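Long-range contacts in GTPase subunit of restriction endonuclease (PDB 6P0F), which probably acts as the DNA-recognition, YTH-type N-terminal domain of the GTPase subunit McrB of a restriction endonuclease: residues 4-9 / 155-160; 70-75 / 90-95; 99-104 / 124-129. All coordinates share one frame; numbering follows the deposited sequence.

Contact 1 of 3, residues 4-9 / 155-160; sequences QLFIIG and AGYVKP
An antiparallel strand pair at one side of the mixed sheet of this YTH-type domain sets Phe6 against Tyr157 and Ile7 against Gly156. The N-to-C directions of strands 5-9 and 155-158 differ by 157°, and their axes approach to 4.6 Å. Ile7 and Gly156 exchange two backbone hydrogen bonds, the shorter running from Gly156 N to Ile7 O at 2.8 Å. A third joins Val158 N to Leu5 O at 2.9 Å. Gly156 O has more than one partner: besides Ile7 N it meets Phe6 CA in a CA-H...O contact of 3.2 Å, and it lies at the edge of the Phe6 ring, near the ring plane.

On the face bearing Leu5, Ile7 and Val158 the contact is aliphatic. Leu5 and Val158 run side by side and point the same way, with Leu5 CG 3.9 Å from Val158 CG2; holding CG opposite its own nitrogen (chi1 172°) brings the Leu5 branch alongside the valine. Ile7 CD1 reaches the same Val158 CG2 at 3.7 Å. Met163 of helix 160-174 touches both Leu5 and Val158, and Leu170 also packs on Leu5. With an alanine at Leu5, Val158 would probably keep just Ile7 as an aliphatic neighbour across the strands, and a gap would be likely to open toward Met163 and Leu170.

The other face carries Phe6 and Tyr157, with Ile8 and Ala155 further along. The Phe6 and Tyr157 rings meet obliquely, their planes 51° apart and their centroids separated by 5.8 Å. Gln4 CB lies in the plane of the Tyr157 ring at its edge, 4.0 Å from Tyr157 CE1, while Gln4 NE2 is bound by Lys64 O and Asp69 OD2. Strand 155-158 leading directly into a helix laid over its own sheet, with Lys159 as N-cap, fits the alpha/beta build of YTH domains, in which helices flank a curled sheet.

Contact 2 of 3, residues 70-75 / 90-95; sequences MVLFYV and TAVYLG
Tyr93 O is gripped from the facing strand by Phe73 N, in a hydrogen bond of 2.8 Å, and by the CA-H of Leu72, whose CA lies 3.3 Å away. Phe73 O takes Tyr93 N in return. Reciprocal pairs also join Val71 with Gly95 and Val75 with Ala91, so six backbone bonds run the length of the contact; an axis angle of 163° confirms antiparallel strands.

On the face of Leu72, Tyr74, Val92 and Leu94, Leu72 CD2 has two neighbours: Val92 CG1 at 3.8 Å and Leu94 CD1 equally near. Leu94 sends CG away from its own nitrogen (chi1 176°), which puts CD1 next to Leu72 and also 3.8 Å from CE of the selenomethionine Met70. Tyr74 lies beside Val92, pointing the same way, and its hydroxyl is hydrogen-bonded to Asn142 OD1. Helices 160-174 and 138-145 pack on this face.

On the opposite face, and within one strand, Val71 CG1 sits over the centre of the Phe73 ring, 3.7 Å above its plane. Trp53 meets that ring edge-to-face, and Phe20 of helix 15-26 also packs against it. Val75 CG2 approaches the Tyr93 ring obliquely, 3.9 Å from Tyr93 CE1, while Phe73 O lies at the ring's edge. Strand 70-76 thus runs between strand 5-11, parallel, and strand 91-102, antiparallel, in a helix-flanked mixed sheet consistent with a YTH-type domain.

Contact 3 of 3, residues 99-104 / 124-129; sequences ETVEIS and LMFFKK
The Phe126 ring has Glu99 O at its edge, near the ring plane, while Val101 CG2 approaches obliquely and comes within 3.9 Å of Phe126 CE1. The ring of Phe52 also meets it, the two planes inclined by about 25°. The other flat group, the Glu99 carboxylate, folds over onto the next backbone nitrogen: OE1 uses its anti lone pair to accept Thr100 N at 2.9 Å in a bent bond (138°), and the acid end points away from 124-129.

Glu99 O itself is held by Phe126 N through a nearly straight bond of 2.8 Å. Val101 and Leu124 exchange two more backbone bonds, the longer from Val101 N to Leu124 O at 3.0 Å. The axes of 99-102 and 124-127 run at 154°; their parent strands, 91-102 and 123-127, are antiparallel neighbours in the curled mixed sheet of the YTH-type domain, and strand 49-55 lies on the far side of strand 123-127. Helix 39-45 touches the Glu99 and Val101 side chains, and a disulfide ties its Cys45 to Cys98, next to this contact.

Beyond the last paired residue Ile103 takes over. With CG1 opposite its carbonyl carbon (chi1 -57°), that branch lies 3.7 Å from Leu124 CD1, the two side chains meeting at a slant, and Leu124 CB rests 3.4 Å from Val101 O. Arg122 forms a salt bridge with Glu102 OE1, and its NH1 also bonds to Ile103 O.

All three contacts are antiparallel ladders of one mixed sheet. Contacts 1 and 2 are buried and share a boundary, since strands 5-11 and 70-76 run parallel and Phe6 O probably accepts Leu72 N at 2.8 Å; helix 160-174 covers part of both. Contact 3 is partly buried, its centre about 17 Å from each of the other two centres. Strand 91-102 serves contacts 2 and 3, and Phe73 CE2 packs 3.7 Å from Phe127 CZ between them. Chemistry differs: contact 2 is mostly apolar, its Tyr74 hydroxyl bonded outside the pair; contact 1 adds a glutamine at a tyrosine's edge; contact 3 has acidic groups that do not bridge its strands, Glu99 bonding within its own and Glu102 pairing with Arg122 outside both segments.

Contact 1 of 3, residues 4-9 / 155-160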
loop_
_atom_site.group_PDB
_atom_site.type_symbol
_atom_site.label_atom_id
_atom_site.label_comp_id
_atom_site.label_asym_id
_atom_site.label_seq_id
_atom_site.Cartn_x
_atom_site.Cartn_y
_atom_site.Cartn_z
ATOM N N GLN A 4 -4.428 11.041 6.076
ATOM C CA GLN A 4 -5.245 10.576 4.977
ATOM C C GLN A 4 -5.294 9.055 4.971
ATOM O O GLN A 4 -4.415 8.377 5.493
ATOM C CB GLN A 4 -4.707 11.116 3.657
ATOM C CG GLN A 4 -4.697 12.640 3.615
ATOM C CD GLN A 4 -3.975 13.214 2.436
ATOM O OE1 GLN A 4 -4.509 14.076 1.733
ATOM N NE2 GLN A 4 -2.749 12.749 2.193
ATOM N N LEU A 5 -6.362 8.531 4.379
ATOM C CA LEU A 5 -6.556 7.101 4.204
ATOM C C LEU A 5 -6.708 6.831 2.716
ATOM O O LEU A 5 -7.545 7.454 2.046
ATOM C CB LEU A 5 -7.775 6.596 4.971
ATOM C CG LEU A 5 -8.231 5.153 4.738
ATOM C CD1 LEU A 5 -7.068 4.214 5.154
ATOM C CD2 LEU A 5 -9.521 4.851 5.495
ATOM N N PHE A 6 -5.879 5.928 2.187
ATOM C CA PHE A 6 -5.911 5.531 0.792
ATOM C C PHE A 6 -6.231 4.048 0.679
ATOM O O PHE A 6 -5.959 3.275 1.601
ATOM C CB PHE A 6 -4.574 5.812 0.111
ATOM C CG PHE A 6 -4.191 7.244 0.137
ATOM C CD1 PHE A 6 -4.701 8.124 -0.800
ATOM C CD2 PHE A 6 -3.343 7.729 1.120
ATOM C CE1 PHE A 6 -4.366 9.466 -0.773
ATOM C CE2 PHE A 6 -2.988 9.076 1.132
ATOM C CZ PHE A 6 -3.537 9.948 0.187
ATOM N N ILE A 7 -6.841 3.670 -0.452
ATOM C CA ILE A 7 -7.070 2.271 -0.813
ATOM C C ILE A 7 -6.262 1.965 -2.064
ATOM O O ILE A 7 -6.352 2.682 -3.071
ATOM C CB ILE A 7 -8.554 1.964 -1.066
ATOM C CG1 ILE A 7 -9.359 2.128 0.208
ATOM C CG2 ILE A 7 -8.716 0.549 -1.640
ATOM C CD1 ILE A 7 -10.848 2.271 -0.077
ATOM N N ILE A 8 -5.459 0.909 -2.008
ATOM C CA ILE A 8 -4.705 0.459 -3.174
ATOM C C ILE A 8 -5.122 -0.962 -3.477
ATOM O O ILE A 8 -5.024 -1.854 -2.636
ATOM C CB ILE A 8 -3.200 0.582 -2.949
ATOM C CG1 ILE A 8 -2.833 2.058 -2.819
ATOM C CG2 ILE A 8 -2.426 -0.069 -4.109
ATOM C CD1 ILE A 8 -1.355 2.261 -2.407
ATOM N N GLY A 9 -5.602 -1.186 -4.722
ATOM C CA GLY A 9 -6.137 -2.457 -5.112
ATOM C C GLY A 9 -5.044 -3.268 -5.808
ATOM O O GLY A 9 -4.493 -2.824 -6.807
ATOM N N ALA A 155 -6.378 2.922 -7.211
ATOM C CA ALA A 155 -5.907 3.812 -6.163
ATOM C C ALA A 155 -7.043 4.751 -5.802
ATOM O O ALA A 155 -7.529 5.487 -6.668
ATOM C CB ALA A 155 -4.686 4.607 -6.611
ATOM N N GLY A 156 -7.461 4.721 -4.546
ATOM C CA GLY A 156 -8.556 5.554 -4.081
ATOM C C GLY A 156 -8.190 6.358 -2.850
ATOM O O GLY A 156 -7.320 5.975 -2.062
ATOM N N TYR A 157 -8.863 7.494 -2.704
ATOM C CA TYR A 157 -8.740 8.361 -1.542
ATOM C C TYR A 157 -10.042 8.290 -0.763
ATOM O O TYR A 157 -11.127 8.444 -1.351
ATOM C CB TYR A 157 -8.450 9.804 -1.962
ATOM C CG TYR A 157 -8.584 10.812 -0.841
ATOM C CD1 TYR A 157 -7.651 10.864 0.191
ATOM C CD2 TYR A 157 -9.632 11.721 -0.810
ATOM C CE1 TYR A 157 -7.757 11.780 1.215
ATOM C CE2 TYR A 157 -9.741 12.654 0.213
ATOM C CZ TYR A 157 -8.807 12.676 1.219
ATOM O OH TYR A 157 -8.898 13.588 2.244
ATOM N N VAL A 158 -9.958 8.015 0.534
ATOM C CA VAL A 158 -11.154 7.890 1.360
ATOM C C VAL A 158 -11.436 9.267 1.964
ATOM O O VAL A 158 -10.670 9.776 2.792
ATOM C CB VAL A 158 -11.012 6.808 2.435
ATOM C CG1 VAL A 158 -12.303 6.665 3.235
ATOM C CG2 VAL A 158 -10.671 5.471 1.766
ATOM N N LYS A 159 -12.541 9.876 1.543
ATOM C CA LYS A 159 -12.832 11.218 2.002
ATOM C C LYS A 159 -13.016 11.228 3.512
ATOM O O LYS A 159 -13.485 10.252 4.110
ATOM C CB LYS A 159 -14.072 11.764 1.290
ATOM C CG LYS A 159 -13.808 11.980 -0.185
ATOM C CD LYS A 159 -14.759 12.981 -0.828
ATOM C CE LYS A 159 -14.500 13.058 -2.332
ATOM N NZ LYS A 159 -15.302 14.150 -2.960
ATOM N N PRO A 160 -12.665 12.344 4.154
ATOM C CA PRO A 160 -12.768 12.431 5.621
ATOM C C PRO A 160 -14.118 12.020 6.202
ATOM O O PRO A 160 -14.171 11.368 7.256
ATOM C CB PRO A 160 -12.497 13.919 5.894
ATOM C CG PRO A 160 -11.771 14.426 4.715
ATOM C CD PRO A 160 -12.118 13.565 3.536
#

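Contact 2 of 3, residues 70-75 / 90-95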
loop_
_atom_site.group_PDB
_atom_site.type_symbol
_atom_site.label_atom_id
_atom_site.label_comp_id
_atom_site.label_asym_id
_atom_site.label_seq_id
_atom_site.Cartn_x
_atom_site.Cartn_y
_atom_site.Cartn_z
HETATM N N MSE A 70 -2.425 6.362 6.103
HETATM C CA MSE A 70 -2.778 4.961 6.248
HETATM C C MSE A 70 -3.186 4.422 4.878
HETATM O O MSE A 70 -3.807 5.121 4.076
HETATM C CB MSE A 70 -3.899 4.816 7.261
HETATM C CG MSE A 70 -3.370 5.029 8.626
HETATM SE SE MSE A 70 -4.844 5.281 9.821
HETATM C CE MSE A 70 -6.032 3.942 9.160
ATOM N N VAL A 71 -2.851 3.152 4.633
ATOM C CA VAL A 71 -3.149 2.494 3.362
ATOM C C VAL A 71 -3.877 1.187 3.649
ATOM O O VAL A 71 -3.381 0.341 4.407
ATOM C CB VAL A 71 -1.879 2.229 2.542
ATOM C CG1 VAL A 71 -2.270 1.462 1.281
ATOM C CG2 VAL A 71 -1.149 3.521 2.183
ATOM N N LEU A 72 -5.049 1.018 3.038
ATOM C CA LEU A 72 -5.734 -0.268 2.978
ATOM C C LEU A 72 -5.363 -0.889 1.636
ATOM O O LEU A 72 -5.700 -0.337 0.587
ATOM C CB LEU A 72 -7.250 -0.110 3.068
ATOM C CG LEU A 72 -7.748 0.260 4.468
ATOM C CD1 LEU A 72 -9.143 0.858 4.313
ATOM C CD2 LEU A 72 -7.738 -0.902 5.426
ATOM N N PHE A 73 -4.613 -1.979 1.664
ATOM C CA PHE A 73 -4.345 -2.759 0.458
ATOM C C PHE A 73 -5.479 -3.765 0.322
ATOM O O PHE A 73 -5.632 -4.664 1.157
ATOM C CB PHE A 73 -3.002 -3.478 0.553
ATOM C CG PHE A 73 -1.815 -2.593 0.462
ATOM C CD1 PHE A 73 -1.351 -2.111 -0.743
ATOM C CD2 PHE A 73 -1.121 -2.272 1.618
ATOM C CE1 PHE A 73 -0.217 -1.317 -0.796
ATOM C CE2 PHE A 73 0.027 -1.474 1.565
ATOM C CZ PHE A 73 0.472 -1.006 0.367
ATOM N N TYR A 74 -6.295 -3.612 -0.719
ATOM C CA TYR A 74 -7.299 -4.594 -1.079
ATOM C C TYR A 74 -6.651 -5.611 -2.013
ATOM O O TYR A 74 -5.996 -5.212 -2.963
ATOM C CB TYR A 74 -8.449 -3.902 -1.811
ATOM C CG TYR A 74 -9.449 -3.118 -1.005
ATOM C CD1 TYR A 74 -9.219 -2.770 0.318
ATOM C CD2 TYR A 74 -10.640 -2.724 -1.590
ATOM C CE1 TYR A 74 -10.158 -2.046 1.039
ATOM C CE2 TYR A 74 -11.594 -2.005 -0.877
ATOM C CZ TYR A 74 -11.338 -1.658 0.423
ATOM O OH TYR A 74 -12.290 -0.952 1.133
ATOM N N VAL A 75 -6.834 -6.903 -1.747
ATOM C CA VAL A 75 -6.199 -7.952 -2.544
ATOM C C VAL A 75 -7.288 -8.885 -3.062
ATOM O O VAL A 75 -8.024 -9.489 -2.273
ATOM C CB VAL A 75 -5.154 -8.722 -1.726
ATOM C CG1 VAL A 75 -4.492 -9.801 -2.594
ATOM C CG2 VAL A 75 -4.116 -7.757 -1.141
ATOM N N THR A 90 -10.544 -12.869 -1.219
ATOM C CA THR A 90 -10.071 -11.501 -1.062
ATOM C C THR A 90 -9.395 -11.344 0.292
ATOM O O THR A 90 -9.602 -12.138 1.210
ATOM C CB THR A 90 -11.189 -10.451 -1.164
ATOM O OG1 THR A 90 -12.072 -10.549 -0.041
ATOM C CG2 THR A 90 -11.995 -10.618 -2.462
ATOM N N ALA A 91 -8.574 -10.301 0.396
ATOM C CA ALA A 91 -7.939 -9.972 1.669
ATOM C C ALA A 91 -7.723 -8.469 1.733
ATOM O O ALA A 91 -7.725 -7.778 0.718
ATOM C CB ALA A 91 -6.625 -10.707 1.851
ATOM N N VAL A 92 -7.571 -7.954 2.955
ATOM C CA VAL A 92 -7.292 -6.542 3.157
ATOM C C VAL A 92 -6.142 -6.435 4.146
ATOM O O VAL A 92 -6.144 -7.117 5.178
ATOM C CB VAL A 92 -8.522 -5.775 3.689
ATOM C CG1 VAL A 92 -8.181 -4.313 3.839
ATOM C CG2 VAL A 92 -9.708 -5.970 2.735
ATOM N N TYR A 93 -5.187 -5.572 3.841
ATOM C CA TYR A 93 -4.073 -5.282 4.727
ATOM C C TYR A 93 -4.092 -3.804 5.091
ATOM O O TYR A 93 -4.424 -2.966 4.253
ATOM C CB TYR A 93 -2.722 -5.640 4.064
ATOM C CG TYR A 93 -2.565 -7.119 3.746
ATOM C CD1 TYR A 93 -3.228 -7.680 2.666
ATOM C CD2 TYR A 93 -1.736 -7.940 4.519
ATOM C CE1 TYR A 93 -3.093 -9.050 2.372
ATOM C CE2 TYR A 93 -1.610 -9.289 4.249
ATOM C CZ TYR A 93 -2.266 -9.829 3.166
ATOM O OH TYR A 93 -2.107 -11.174 2.900
ATOM N N LEU A 94 -3.707 -3.472 6.327
ATOM C CA LEU A 94 -3.664 -2.087 6.794
ATOM C C LEU A 94 -2.235 -1.729 7.175
ATOM O O LEU A 94 -1.645 -2.377 8.038
ATOM C CB LEU A 94 -4.594 -1.898 7.997
ATOM C CG LEU A 94 -4.544 -0.504 8.624
ATOM C CD1 LEU A 94 -5.059 0.563 7.679
ATOM C CD2 LEU A 94 -5.371 -0.479 9.905
ATOM N N GLY A 95 -1.694 -0.703 6.540
ATOM C CA GLY A 95 -0.400 -0.177 6.904
ATOM C C GLY A 95 -0.437 1.299 7.225
ATOM O O GLY A 95 -1.380 1.997 6.835
#

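Contact 3 of 3, residues 99-104 / 124-129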
loop_
_atom_site.group_PDB
_atom_site.type_symbol
_atom_site.label_atom_id
_atom_site.label_comp_id
_atom_site.label_asym_id
_atom_site.label_seq_id
_atom_site.Cartn_x
_atom_site.Cartn_y
_atom_site.Cartn_z
ATOM N N GLU A 99 7.701 6.549 5.927
ATOM C CA GLU A 99 8.443 7.502 5.121
ATOM C C GLU A 99 8.027 7.348 3.670
ATOM O O GLU A 99 7.598 6.279 3.243
ATOM C CB GLU A 99 9.957 7.289 5.192
ATOM C CG GLU A 99 10.706 8.252 6.089
ATOM C CD GLU A 99 10.631 9.691 5.600
ATOM O OE1 GLU A 99 9.851 9.998 4.677
ATOM O OE2 GLU A 99 11.320 10.535 6.183
ATOM N N THR A 100 8.194 8.416 2.918
ATOM C CA THR A 100 8.029 8.367 1.471
ATOM C C THR A 100 9.334 8.825 0.846
ATOM O O THR A 100 10.040 9.679 1.388
ATOM C CB THR A 100 6.876 9.239 0.966
ATOM O OG1 THR A 100 7.146 10.612 1.269
ATOM C CG2 THR A 100 5.559 8.825 1.587
ATOM N N VAL A 101 9.661 8.232 -0.297
ATOM C CA VAL A 101 10.901 8.497 -0.998
ATOM C C VAL A 101 10.547 8.560 -2.469
ATOM O O VAL A 101 10.041 7.580 -3.015
ATOM C CB VAL A 101 11.960 7.406 -0.753
ATOM C CG1 VAL A 101 13.202 7.709 -1.573
ATOM C CG2 VAL A 101 12.278 7.291 0.744
ATOM N N GLU A 102 10.812 9.685 -3.114
ATOM C CA GLU A 102 10.716 9.771 -4.561
ATOM C C GLU A 102 12.067 9.393 -5.163
ATOM O O GLU A 102 13.073 10.074 -4.926
ATOM C CB GLU A 102 10.289 11.171 -5.005
ATOM C CG GLU A 102 10.279 11.325 -6.524
ATOM C CD GLU A 102 10.015 12.769 -6.990
ATOM O OE1 GLU A 102 10.095 13.018 -8.215
ATOM O OE2 GLU A 102 9.839 13.651 -6.120
ATOM N N ILE A 103 12.098 8.316 -5.937
ATOM C CA ILE A 103 13.294 7.948 -6.687
ATOM C C ILE A 103 13.287 8.726 -7.997
ATOM O O ILE A 103 12.281 8.747 -8.715
ATOM C CB ILE A 103 13.353 6.434 -6.952
ATOM C CG1 ILE A 103 13.301 5.655 -5.628
ATOM C CG2 ILE A 103 14.617 6.090 -7.735
ATOM C CD1 ILE A 103 14.427 5.948 -4.694
ATOM N N SER A 104 14.411 9.349 -8.324
ATOM C CA SER A 104 14.486 10.096 -9.567
ATOM C C SER A 104 14.345 9.163 -10.766
ATOM O O SER A 104 14.806 8.016 -10.753
ATOM C CB SER A 104 15.809 10.846 -9.645
ATOM O OG SER A 104 16.724 10.141 -10.458
ATOM N N LEU A 124 7.984 5.786 -3.767
ATOM C CA LEU A 124 7.998 4.726 -2.774
ATOM C C LEU A 124 7.357 5.168 -1.470
ATOM O O LEU A 124 7.520 6.311 -1.025
ATOM C CB LEU A 124 9.437 4.274 -2.482
ATOM C CG LEU A 124 10.357 3.927 -3.648
ATOM C CD1 LEU A 124 11.699 3.436 -3.097
ATOM C CD2 LEU A 124 9.715 2.876 -4.524
HETATM N N MSE A 125 6.706 4.218 -0.815
HETATM C CA MSE A 125 6.191 4.417 0.545
HETATM C C MSE A 125 6.744 3.271 1.397
HETATM O O MSE A 125 6.610 2.104 1.015
HETATM C CB MSE A 125 4.668 4.433 0.581
HETATM C CG MSE A 125 4.042 3.113 0.149
HETATM SE SE MSE A 125 2.116 3.365 -0.231
HETATM C CE MSE A 125 2.399 4.682 -1.522
ATOM N N PHE A 126 7.345 3.593 2.536
ATOM C CA PHE A 126 7.897 2.601 3.447
ATOM C C PHE A 126 6.957 2.393 4.631
ATOM O O PHE A 126 6.335 3.342 5.108
ATOM C CB PHE A 126 9.290 3.030 3.938
ATOM C CG PHE A 126 10.379 2.797 2.930
ATOM C CD1 PHE A 126 10.564 3.685 1.892
ATOM C CD2 PHE A 126 11.185 1.659 2.995
ATOM C CE1 PHE A 126 11.536 3.456 0.911
ATOM C CE2 PHE A 126 12.137 1.432 2.035
ATOM C CZ PHE A 126 12.307 2.348 0.984
ATOM N N PHE A 127 6.873 1.144 5.104
ATOM C CA PHE A 127 6.100 0.756 6.280
ATOM C C PHE A 127 7.025 0.126 7.317
ATOM O O PHE A 127 7.728 -0.842 7.010
ATOM C CB PHE A 127 5.007 -0.254 5.912
ATOM C CG PHE A 127 4.041 0.240 4.899
ATOM C CD1 PHE A 127 4.295 0.081 3.543
ATOM C CD2 PHE A 127 2.875 0.869 5.284
ATOM C CE1 PHE A 127 3.415 0.539 2.603
ATOM C CE2 PHE A 127 1.986 1.341 4.339
ATOM C CZ PHE A 127 2.252 1.165 2.995
ATOM N N LYS A 128 7.001 0.630 8.554
ATOM C CA LYS A 128 7.941 0.101 9.547
ATOM C C LYS A 128 7.568 -1.320 9.958
ATOM O O LYS A 128 8.439 -2.192 10.060
ATOM C CB LYS A 128 8.009 0.993 10.779
ATOM C CG LYS A 128 9.031 0.490 11.792
ATOM C CD LYS A 128 9.912 1.598 12.281
ATOM C CE LYS A 128 9.102 2.668 12.936
ATOM N NZ LYS A 128 9.938 3.455 13.917
ATOM N N LYS A 129 6.285 -1.562 10.233
ATOM C CA LYS A 129 5.789 -2.909 10.514
ATOM C C LYS A 129 5.101 -3.421 9.258
ATOM O O LYS A 129 4.478 -2.638 8.534
ATOM C CB LYS A 129 4.822 -2.922 11.701
ATOM C CG LYS A 129 5.399 -2.313 12.998
ATOM C CD LYS A 129 6.442 -3.219 13.666
ATOM C CE LYS A 129 6.998 -2.578 14.939
ATOM N NZ LYS A 129 8.046 -3.414 15.583
#